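Local coordinates for hypothetical protein yiiX (Escherichia coli, PDB 2IF6) that probably acts as a lipid-binding hydrolase of the permuted papain-like amidase family, though its substrate and reaction remain to be established, at residues D9-I14 with T56-W61; K69-R74 with L174-K179; Q85-T90 with W117-N122. All blocks are in the same frame, centred on the assembly; numbering follows the deposited sequence. Where two conformers were deposited one is given.

Interaction 1: residues D9-I14 with T56-W61; sequences DIIFQI and TPLKQW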
loop_
_atom_site.group_PDB
_atom_site.type_symbol
_atom_site.label_atom_id
_atom_site.label_comp_id
_atom_site.label_asym_id
_atom_site.label_seq_id
_atom_site.Cartn_x
_atom_site.Cartn_y
_atom_site.Cartn_z
ATOM N N ASP A 9 -1.310 -5.563 -10.356
ATOM C CA ASP A 9 -2.145 -6.172 -9.307
ATOM C C ASP A 9 -1.701 -5.596 -7.963
ATOM O O ASP A 9 -0.486 -5.452 -7.711
ATOM C CB ASP A 9 -2.011 -7.718 -9.244
ATOM C CG ASP A 9 -2.578 -8.410 -10.455
ATOM O OD1 ASP A 9 -3.222 -7.732 -11.335
ATOM O OD2 ASP A 9 -2.367 -9.641 -10.534
ATOM N N ILE A 10 -2.654 -5.216 -7.139
ATOM C CA ILE A 10 -2.306 -4.593 -5.863
ATOM C C ILE A 10 -2.525 -5.628 -4.793
ATOM O O ILE A 10 -3.605 -6.204 -4.709
ATOM C CB ILE A 10 -3.147 -3.327 -5.604
ATOM C CG1 ILE A 10 -3.026 -2.370 -6.818
ATOM C CG2 ILE A 10 -2.675 -2.637 -4.302
ATOM C CD1 ILE A 10 -4.036 -1.166 -6.810
ATOM N N ILE A 11 -1.507 -5.848 -3.965
ATOM C CA ILE A 11 -1.543 -6.946 -3.018
ATOM C C ILE A 11 -1.483 -6.394 -1.584
ATOM O O ILE A 11 -0.785 -5.409 -1.346
ATOM C CB ILE A 11 -0.399 -7.971 -3.329
ATOM C CG1 ILE A 11 -0.534 -9.233 -2.452
ATOM C CG2 ILE A 11 0.974 -7.315 -3.259
ATOM C CD1 ILE A 11 0.224 -10.439 -2.939
ATOM N N PHE A 12 -2.191 -7.039 -0.648
ATOM C CA PHE A 12 -2.354 -6.498 0.712
ATOM C C PHE A 12 -2.025 -7.626 1.694
ATOM O O PHE A 12 -2.261 -8.806 1.394
ATOM C CB PHE A 12 -3.806 -6.032 0.926
ATOM C CG PHE A 12 -4.268 -4.952 -0.039
ATOM C CD1 PHE A 12 -4.303 -3.638 0.364
ATOM C CD2 PHE A 12 -4.684 -5.263 -1.344
ATOM C CE1 PHE A 12 -4.703 -2.629 -0.521
ATOM C CE2 PHE A 12 -5.105 -4.208 -2.239
ATOM C CZ PHE A 12 -5.133 -2.950 -1.792
ATOM N N GLN A 13 -1.484 -7.262 2.856
ATOM C CA GLN A 13 -1.159 -8.225 3.874
ATOM C C GLN A 13 -1.222 -7.532 5.233
ATOM O O GLN A 13 -1.361 -6.307 5.311
ATOM C CB GLN A 13 0.256 -8.802 3.628
ATOM C CG GLN A 13 1.386 -7.796 3.901
ATOM C CD GLN A 13 2.794 -8.316 3.646
ATOM O OE1 GLN A 13 3.734 -7.595 3.929
ATOM N NE2 GLN A 13 2.952 -9.550 3.139
ATOM N N ILE A 14 -1.061 -8.338 6.274
ATOM C CA ILE A 14 -0.914 -7.858 7.638
ATOM C C ILE A 14 0.574 -7.778 7.931
ATOM O O ILE A 14 1.276 -8.812 8.016
ATOM C CB ILE A 14 -1.520 -8.847 8.669
ATOM C CG1 ILE A 14 -2.978 -9.200 8.344
ATOM C CG2 ILE A 14 -1.398 -8.271 10.084
ATOM C CD1 ILE A 14 -3.478 -10.350 9.220
ATOM N N THR A 56 10.650 -6.852 -4.469
ATOM C CA THR A 56 10.831 -8.031 -3.651
ATOM C C THR A 56 10.205 -9.237 -4.344
ATOM O O THR A 56 9.074 -9.139 -4.799
ATOM C CB THR A 56 10.078 -7.843 -2.305
ATOM O OG1 THR A 56 10.608 -6.693 -1.644
ATOM C CG2 THR A 56 10.230 -9.044 -1.420
ATOM N N PRO A 57 10.910 -10.391 -4.394
ATOM C CA PRO A 57 10.263 -11.573 -4.981
ATOM C C PRO A 57 8.936 -11.908 -4.284
ATOM O O PRO A 57 8.830 -11.857 -3.070
ATOM C CB PRO A 57 11.300 -12.682 -4.775
ATOM C CG PRO A 57 12.590 -11.997 -4.715
ATOM C CD PRO A 57 12.314 -10.673 -4.008
ATOM N N LEU A 58 7.915 -12.202 -5.065
ATOM C CA LEU A 58 6.568 -12.450 -4.518
ATOM C C LEU A 58 6.524 -13.514 -3.395
ATOM O O LEU A 58 5.861 -13.343 -2.381
ATOM C CB LEU A 58 5.606 -12.821 -5.651
ATOM C CG LEU A 58 4.184 -13.196 -5.233
ATOM C CD1 LEU A 58 3.481 -11.957 -4.585
ATOM C CD2 LEU A 58 3.398 -13.664 -6.452
ATOM N N LYS A 59 7.270 -14.593 -3.550
ATOM C CA LYS A 59 7.244 -15.629 -2.537
ATOM C C LYS A 59 7.718 -15.045 -1.215
ATOM O O LYS A 59 7.077 -15.252 -0.190
ATOM C CB LYS A 59 8.085 -16.851 -2.950
ATOM C CG LYS A 59 8.121 -17.920 -1.853
ATOM C CD LYS A 59 9.071 -19.092 -2.206
ATOM C CE LYS A 59 9.374 -19.917 -0.934
ATOM N NZ LYS A 59 10.194 -19.094 0.004
ATOM N N GLN A 60 8.807 -14.275 -1.249
ATOM C CA GLN A 60 9.356 -13.667 -0.030
ATOM C C GLN A 60 8.386 -12.594 0.559
ATOM O O GLN A 60 8.174 -12.505 1.789
ATOM C CB GLN A 60 10.746 -13.102 -0.334
ATOM C CG GLN A 60 11.323 -12.090 0.645
ATOM C CD GLN A 60 12.581 -11.410 0.080
ATOM O OE1 GLN A 60 13.361 -12.044 -0.655
ATOM N NE2 GLN A 60 12.762 -10.118 0.390
ATOM N N TRP A 61 7.813 -11.777 -0.316
ATOM C CA TRP A 61 6.816 -10.792 0.128
ATOM C C TRP A 61 5.658 -11.419 0.915
ATOM O O TRP A 61 5.269 -10.926 1.956
ATOM C CB TRP A 61 6.267 -10.017 -1.073
ATOM C CG TRP A 61 5.519 -8.800 -0.649
ATOM C CD1 TRP A 61 6.038 -7.551 -0.436
ATOM C CD2 TRP A 61 4.117 -8.722 -0.325
ATOM N NE1 TRP A 61 5.033 -6.682 -0.031
ATOM C CE2 TRP A 61 3.846 -7.381 0.019
ATOM C CE3 TRP A 61 3.068 -9.657 -0.309
ATOM C CZ2 TRP A 61 2.574 -6.958 0.390
ATOM C CZ3 TRP A 61 1.799 -9.228 0.028
ATOM C CH2 TRP A 61 1.569 -7.884 0.387
HETATM O O HOH W 1 6.040 -8.308 2.969
#
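The indole of W61 lies sandwiched between two side chains of strand 10-13, the carboxamide of Q13 on one face and the CG2 methyl of I11 on the other, while the backbone carbon C of F12 sits at the rim of the ring, near its plane. This is helix-on-sheet packing against the antiparallel sheet of a permuted papain-like fold: helix 58-63 follows directly on edge strand 53-57, and its tryptophan reaches over the face of the sheet, past V46 and H33, to strand 10-13. Amide and indole are stacked, their planes only 14° apart, with Q13 NE2 3.3 Å from W61 CZ3. On the opposite face I11 CG2 makes a CH-pi contact, 3.9 Å from the centroid of the six-membered ring of W61, and I11 CG1 comes within 3.4 Å of W61 CZ3. The W61 CG stands trans to the backbone N (chi1 -166°), which carries the ring from the helix to a place between I11 and Q13. L58, one helical turn earlier, adds a looser apolar contact, its CD1 4.0 Å from I11 CD1.

The stack is fixed by polar bonds as well. The extended Q13 chain takes its NE2 to the carbonyl of its own stacking partner, W61 O, at 2.9 Å with an N-H...O angle of 154°. Beyond the contact, the indole sends a weak hydrogen bond from NE1 to E48; H33 and E48, with C112, may form a Cys-His-Glu triad as expected of the papain clan, and W61 packs against it. A water completes the link between the two residues: it donates to Q13 OE1 at 2.6 Å and to W61 O at 2.9 Å.

Interaction 2: residues K69-R74 with L174-K179; sequences KYVVRR and LTTVAK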
loop_
_atom_site.group_PDB
_atom_site.type_symbol
_atom_site.label_atom_id
_atom_site.label_comp_id
_atom_site.label_asym_id
_atom_site.label_seq_id
_atom_site.Cartn_x
_atom_site.Cartn_y
_atom_site.Cartn_z
ATOM N N LYS A 69 -1.072 -14.523 5.022
ATOM C CA LYS A 69 -2.360 -14.134 4.443
ATOM C C LYS A 69 -2.154 -12.999 3.448
ATOM O O LYS A 69 -1.309 -12.112 3.667
ATOM C CB LYS A 69 -3.336 -13.653 5.496
ATOM C CG LYS A 69 -3.743 -14.722 6.485
ATOM C CD LYS A 69 -4.794 -14.110 7.405
ATOM C CE LYS A 69 -5.277 -15.121 8.399
ATOM N NZ LYS A 69 -6.462 -14.564 9.138
ATOM N N TYR A 70 -2.924 -13.025 2.362
ATOM C CA TYR A 70 -2.861 -11.942 1.386
ATOM C C TYR A 70 -4.141 -11.941 0.560
ATOM O O TYR A 70 -4.864 -12.958 0.471
ATOM C CB TYR A 70 -1.591 -12.041 0.478
ATOM C CG TYR A 70 -1.611 -13.188 -0.518
ATOM C CD1 TYR A 70 -2.120 -13.014 -1.811
ATOM C CD2 TYR A 70 -1.129 -14.461 -0.158
ATOM C CE1 TYR A 70 -2.154 -14.073 -2.715
ATOM C CE2 TYR A 70 -1.139 -15.533 -1.054
ATOM C CZ TYR A 70 -1.663 -15.336 -2.329
ATOM O OH TYR A 70 -1.681 -16.397 -3.211
ATOM N N VAL A 71 -4.409 -10.795 -0.042
ATOM C CA VAL A 71 -5.520 -10.654 -0.992
ATOM C C VAL A 71 -5.000 -9.755 -2.085
ATOM O O VAL A 71 -4.155 -8.866 -1.822
ATOM C CB VAL A 71 -6.783 -10.050 -0.334
ATOM C CG1 VAL A 71 -6.477 -8.730 0.337
ATOM C CG2 VAL A 71 -7.922 -9.872 -1.373
ATOM N N VAL A 72 -5.468 -9.992 -3.311
ATOM C CA VAL A 72 -4.980 -9.258 -4.469
ATOM C C VAL A 72 -6.140 -8.581 -5.168
ATOM O O VAL A 72 -7.141 -9.231 -5.445
ATOM C CB VAL A 72 -4.283 -10.212 -5.477
ATOM C CG1 VAL A 72 -3.777 -9.415 -6.654
ATOM C CG2 VAL A 72 -3.092 -10.955 -4.794
ATOM N N ARG A 73 -5.998 -7.289 -5.476
ATOM C CA ARG A 73 -7.013 -6.573 -6.250
ATOM C C ARG A 73 -6.459 -6.227 -7.634
ATOM O O ARG A 73 -5.253 -6.011 -7.800
ATOM C CB ARG A 73 -7.421 -5.292 -5.530
ATOM C CG ARG A 73 -7.976 -5.557 -4.129
ATOM C CD ARG A 73 -9.454 -5.900 -4.193
ATOM N NE ARG A 73 -10.311 -4.734 -4.063
ATOM C CZ ARG A 73 -11.638 -4.807 -4.023
ATOM N NH1 ARG A 73 -12.248 -5.996 -4.101
ATOM N NH2 ARG A 73 -12.357 -3.692 -3.921
ATOM N N ARG A 74 -7.331 -6.184 -8.623
ATOM C CA ARG A 74 -6.922 -5.808 -9.982
ATOM C C ARG A 74 -7.965 -4.923 -10.619
ATOM O O ARG A 74 -9.161 -5.066 -10.341
ATOM C CB ARG A 74 -6.753 -7.098 -10.831
ATOM C CG ARG A 74 -6.547 -6.825 -12.352
ATOM C CD ARG A 74 -6.399 -8.129 -13.166
ATOM N NE ARG A 74 -5.335 -8.978 -12.617
ATOM C CZ ARG A 74 -5.200 -10.276 -12.869
ATOM N NH1 ARG A 74 -6.060 -10.873 -13.715
ATOM N NH2 ARG A 74 -4.186 -10.958 -12.322
ATOM N N LEU A 174 -11.641 -1.619 -8.713
ATOM C CA LEU A 174 -10.940 -2.843 -8.376
ATOM C C LEU A 174 -11.853 -4.016 -8.167
ATOM O O LEU A 174 -12.975 -3.841 -7.725
ATOM C CB LEU A 174 -10.029 -2.621 -7.154
ATOM C CG LEU A 174 -8.911 -1.597 -7.210
ATOM C CD1 LEU A 174 -8.107 -1.664 -5.916
ATOM C CD2 LEU A 174 -8.050 -1.822 -8.420
ATOM N N THR A 175 -11.383 -5.198 -8.518
ATOM C CA THR A 175 -12.075 -6.412 -8.167
ATOM C C THR A 175 -11.054 -7.352 -7.528
ATOM O O THR A 175 -9.860 -7.225 -7.810
ATOM C CB THR A 175 -12.688 -7.080 -9.467
ATOM O OG1 THR A 175 -13.521 -8.158 -9.083
ATOM C CG2 THR A 175 -11.605 -7.629 -10.400
ATOM N N THR A 176 -11.493 -8.326 -6.745
ATOM C CA THR A 176 -10.545 -9.256 -6.146
ATOM C C THR A 176 -10.209 -10.428 -7.079
ATOM O O THR A 176 -11.115 -11.116 -7.557
ATOM C CB THR A 176 -11.103 -9.841 -4.856
ATOM O OG1 THR A 176 -11.419 -8.801 -3.935
ATOM C CG2 THR A 176 -10.127 -10.828 -4.258
ATOM N N VAL A 177 -8.923 -10.696 -7.280
ATOM C CA VAL A 177 -8.470 -11.750 -8.214
ATOM C C VAL A 177 -7.687 -12.873 -7.493
ATOM O O VAL A 177 -7.379 -13.906 -8.088
ATOM C CB VAL A 177 -7.628 -11.169 -9.374
ATOM C CG1 VAL A 177 -8.471 -10.204 -10.237
ATOM C CG2 VAL A 177 -6.349 -10.496 -8.845
ATOM N N ALA A 178 -7.371 -12.675 -6.206
ATOM C CA ALA A 178 -6.716 -13.740 -5.428
ATOM C C ALA A 178 -6.942 -13.496 -3.969
ATOM O O ALA A 178 -6.967 -12.337 -3.531
ATOM C CB ALA A 178 -5.247 -13.793 -5.700
ATOM N N LYS A 179 -7.123 -14.573 -3.207
ATOM C CA LYS A 179 -7.358 -14.415 -1.790
ATOM C C LYS A 179 -6.923 -15.633 -1.080
ATOM O O LYS A 179 -7.468 -16.724 -1.321
ATOM C CB LYS A 179 -8.828 -14.180 -1.488
ATOM C CG LYS A 179 -8.995 -13.231 -0.352
ATOM C CD LYS A 179 -10.199 -13.527 0.461
ATOM C CE LYS A 179 -11.447 -13.475 -0.351
ATOM N NZ LYS A 179 -12.461 -14.069 0.531
HETATM O O HOH W 2 -15.153 -4.875 -5.354
#
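V72 faces two residues of the neighbouring strand at once, V177 and A178, and this classic beta bulge divides the antiparallel pairing of strands 70-75 and 174-180 at the margin of the six-stranded sheet. The tight part is the backbone ladder with the cluster of V72, V177 and A178 beside it. V72 N donates to A178 O at 2.8 Å, and V72 O receives V177 N at 2.9 Å, so both polar atoms of one residue are spent on the bulge. Past it the register has moved by one, and R74 and T175 form a regular hydrogen-bonded pair. Next to the bulge V72 CG1 packs against V177 CG2 at 3.5 Å, and V72 CG2 against A178 CB at 3.7 Å. V177 also touches R74: its CG1 meets R74 CB at 3.6 Å, and its CG2, which packs on V72, also lies over one face of the R74 guanidinium. That group is held from outside the strand pair by a salt bridge from NE to D9, on the side of strand 10-13.

On the other face, V71 is buried against F12, and the looser, solvent-facing part belongs to the outer strand. Here the exposed K179 lies side by side with V71, its CG 3.7 Å from V71 CG2, and the partly exposed T176 touches the same methyl with its CG2. The R73 chain, bent at chi2 and chi3 (-84° and -91°), lies across the L174-T176 end of strand 174-180. L174 O lies over one face of its guanidinium, and a water is bound only weakly between the two. The main anchor of R73 is F169, through its carbonyl to NH2 and its ring as a cation-pi partner. At the guanidinium edge, near its plane, R73 NH1 donates to T176 OG1 at 2.9 Å.

Interaction 3: residues Q85-T90 with W117-N122; sequences QKLAQT and WKVYQN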
loop_
_atom_site.group_PDB
_atom_site.type_symbol
_atom_site.label_atom_id
_atom_site.label_comp_id
_atom_site.label_asym_id
_atom_site.label_seq_id
_atom_site.Cartn_x
_atom_site.Cartn_y
_atom_site.Cartn_z
ATOM N N GLN A 85 2.903 -1.622 -18.934
ATOM C CA GLN A 85 4.207 -1.014 -19.234
ATOM C C GLN A 85 4.303 0.426 -18.705
ATOM O O GLN A 85 5.391 0.887 -18.342
ATOM C CB GLN A 85 4.488 -0.993 -20.748
ATOM C CG GLN A 85 4.860 -2.370 -21.322
ATOM C CD GLN A 85 4.861 -2.457 -22.851
ATOM O OE1 GLN A 85 4.574 -1.475 -23.569
ATOM N NE2 GLN A 85 5.181 -3.654 -23.359
ATOM N N LYS A 86 3.187 1.146 -18.674
ATOM C CA LYS A 86 3.230 2.499 -18.094
ATOM C C LYS A 86 3.368 2.460 -16.562
ATOM O O LYS A 86 4.117 3.269 -15.980
ATOM C CB LYS A 86 2.027 3.334 -18.527
ATOM C CG LYS A 86 2.087 3.747 -19.984
ATOM C CD LYS A 86 0.801 4.444 -20.409
ATOM C CE LYS A 86 0.841 4.814 -21.894
ATOM N NZ LYS A 86 -0.381 5.583 -22.293
ATOM N N LEU A 87 2.671 1.524 -15.913
ATOM C CA LEU A 87 2.833 1.345 -14.447
ATOM C C LEU A 87 4.260 0.953 -14.117
ATOM O O LEU A 87 4.879 1.542 -13.219
ATOM C CB LEU A 87 1.873 0.287 -13.894
ATOM C CG LEU A 87 0.394 0.690 -13.869
ATOM C CD1 LEU A 87 -0.417 -0.564 -13.685
ATOM C CD2 LEU A 87 0.033 1.787 -12.826
ATOM N N ALA A 88 4.785 -0.032 -14.846
ATOM C CA ALA A 88 6.165 -0.478 -14.628
ATOM C C ALA A 88 7.183 0.670 -14.762
ATOM O O ALA A 88 8.077 0.805 -13.922
ATOM C CB ALA A 88 6.495 -1.635 -15.560
ATOM N N GLN A 89 7.035 1.481 -15.818
ATOM C CA GLN A 89 7.891 2.643 -16.136
ATOM C C GLN A 89 7.879 3.711 -15.045
ATOM O O GLN A 89 8.911 4.246 -14.632
ATOM C CB GLN A 89 7.370 3.279 -17.435
ATOM C CG GLN A 89 8.282 4.284 -18.134
ATOM C CD GLN A 89 7.757 4.703 -19.524
ATOM O OE1 GLN A 89 6.549 4.941 -19.720
ATOM N NE2 GLN A 89 8.677 4.820 -20.488
ATOM N N THR A 90 6.672 4.068 -14.632
ATOM C CA THR A 90 6.483 5.051 -13.576
ATOM C C THR A 90 7.028 4.568 -12.253
ATOM O O THR A 90 7.628 5.344 -11.530
ATOM C CB THR A 90 4.987 5.386 -13.429
ATOM O OG1 THR A 90 4.530 5.943 -14.654
ATOM C CG2 THR A 90 4.745 6.405 -12.316
ATOM N N TRP A 117 -0.534 4.476 -4.814
ATOM C CA TRP A 117 -1.521 5.473 -5.257
ATOM C C TRP A 117 -0.846 6.382 -6.261
ATOM O O TRP A 117 -1.398 6.642 -7.346
ATOM C CB TRP A 117 -2.083 6.279 -4.076
ATOM C CG TRP A 117 -3.326 7.088 -4.419
ATOM C CD1 TRP A 117 -4.629 6.701 -4.257
ATOM C CD2 TRP A 117 -3.365 8.390 -5.031
ATOM N NE1 TRP A 117 -5.477 7.702 -4.695
ATOM C CE2 TRP A 117 -4.729 8.744 -5.179
ATOM C CE3 TRP A 117 -2.379 9.298 -5.443
ATOM C CZ2 TRP A 117 -5.131 9.969 -5.744
ATOM C CZ3 TRP A 117 -2.780 10.526 -5.994
ATOM C CH2 TRP A 117 -4.151 10.840 -6.141
ATOM N N LYS A 118 0.356 6.847 -5.930
ATOM C CA LYS A 118 1.058 7.818 -6.786
ATOM C C LYS A 118 1.470 7.235 -8.142
ATOM O O LYS A 118 1.430 7.925 -9.177
ATOM C CB LYS A 118 2.239 8.458 -6.074
ATOM C CG LYS A 118 1.806 9.527 -5.085
ATOM C CD LYS A 118 2.958 10.041 -4.265
ATOM C CE LYS A 118 2.493 11.234 -3.381
ATOM N NZ LYS A 118 3.557 11.819 -2.532
ATOM N N VAL A 119 1.813 5.956 -8.162
ATOM C CA VAL A 119 2.182 5.300 -9.420
ATOM C C VAL A 119 0.957 5.205 -10.356
ATOM O O VAL A 119 1.043 5.539 -11.537
ATOM C CB VAL A 119 2.861 3.927 -9.187
ATOM C CG1 VAL A 119 2.911 3.133 -10.515
ATOM C CG2 VAL A 119 4.299 4.125 -8.583
ATOM N N TYR A 120 -0.196 4.808 -9.824
ATOM C CA TYR A 120 -1.396 4.680 -10.665
ATOM C C TYR A 120 -1.803 6.034 -11.204
ATOM O O TYR A 120 -2.241 6.159 -12.361
ATOM C CB TYR A 120 -2.560 4.052 -9.891
ATOM C CG TYR A 120 -2.712 2.586 -10.196
ATOM C CD1 TYR A 120 -1.955 1.625 -9.525
ATOM C CD2 TYR A 120 -3.567 2.159 -11.201
ATOM C CE1 TYR A 120 -2.095 0.260 -9.833
ATOM C CE2 TYR A 120 -3.694 0.816 -11.534
ATOM C CZ TYR A 120 -2.956 -0.132 -10.840
ATOM O OH TYR A 120 -3.126 -1.462 -11.141
ATOM N N GLN A 121 -1.661 7.042 -10.359
ATOM C CA GLN A 121 -2.126 8.372 -10.718
ATOM C C GLN A 121 -1.213 8.903 -11.803
ATOM O O GLN A 121 -1.669 9.425 -12.804
ATOM C CB GLN A 121 -2.149 9.279 -9.484
ATOM C CG GLN A 121 -1.884 10.806 -9.732
ATOM C CD GLN A 121 -2.913 11.478 -10.607
ATOM O OE1 GLN A 121 -2.595 12.438 -11.339
ATOM N NE2 GLN A 121 -4.150 10.998 -10.551
ATOM N N ASN A 122 0.090 8.753 -11.608
ATOM C CA ASN A 122 1.032 9.331 -12.548
ATOM C C ASN A 122 1.178 8.559 -13.851
ATOM O O ASN A 122 1.417 9.157 -14.890
ATOM C CB ASN A 122 2.368 9.607 -11.872
ATOM C CG ASN A 122 2.296 10.836 -10.970
ATOM O OD1 ASN A 122 2.047 11.947 -11.450
ATOM N ND2 ASN A 122 2.440 10.637 -9.666
#
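Helices 81-91 and 112-124 pass at 125° between their N-to-C directions, with segment axes 8.9 Å apart at closest approach and the CA atoms of T90 and V119 only 6.0 Å from each other. This helix-helix packing joins the two helices on the side of the papain-like sheet where M36 of strand 33-40 meets L87, V119 and Y120. L87 carries much of the contact. Its CD2 stands over the centre of the Y120 ring, 3.7 Å from the centroid and 5° off the normal, a nearly vertical CH-pi contact, while its other methyl, CD1, approaches the phenolic end at Y120 CZ. The ring is held at that end by the hydroxyl, which hydrogen-bonds to the carbonyl of G8.

V119 fits alongside: its CG1 lies 3.9 Å from L87 CD2 and also touches the backbone oxygen of L87. One turn after L87, T90 offers a methyl rather than its hydroxyl. With CG2 trans to the backbone N, this methyl faces V119 O and N122 CB, the latter at 4.0 Å. The polar ends of T90 and N122 turn back into their own helices. N122 ND2 bonds to K118 O, and T90 OG1 to K86 O at 3.0 Å, where hydroxyl and T90 N arrive from opposite faces of the carbonyl plane.

In the fold
The three contacts come in sequence order by their first segments. Interactions 1 and 2, with centres 11 Å apart, share the sheet through neighbouring strands 10-13 and 70-75 and touch through the D9-R74 salt bridge and a probable backbone hydrogen bond from R73 to I10. Both segments of interaction 3 fall in the chain between the two strands of interaction 2; its centre is about 17 Å from that of interaction 1 and about 19 Å from that of interaction 2, which it does not touch. Adjacent residues of strand 10-13 serve opposite sides, I11 meeting W61 of helix 58-63 and I10 meeting Y120 of helix 112-124, so helices pack both faces of the sheet while strand 174-180 extends its edge.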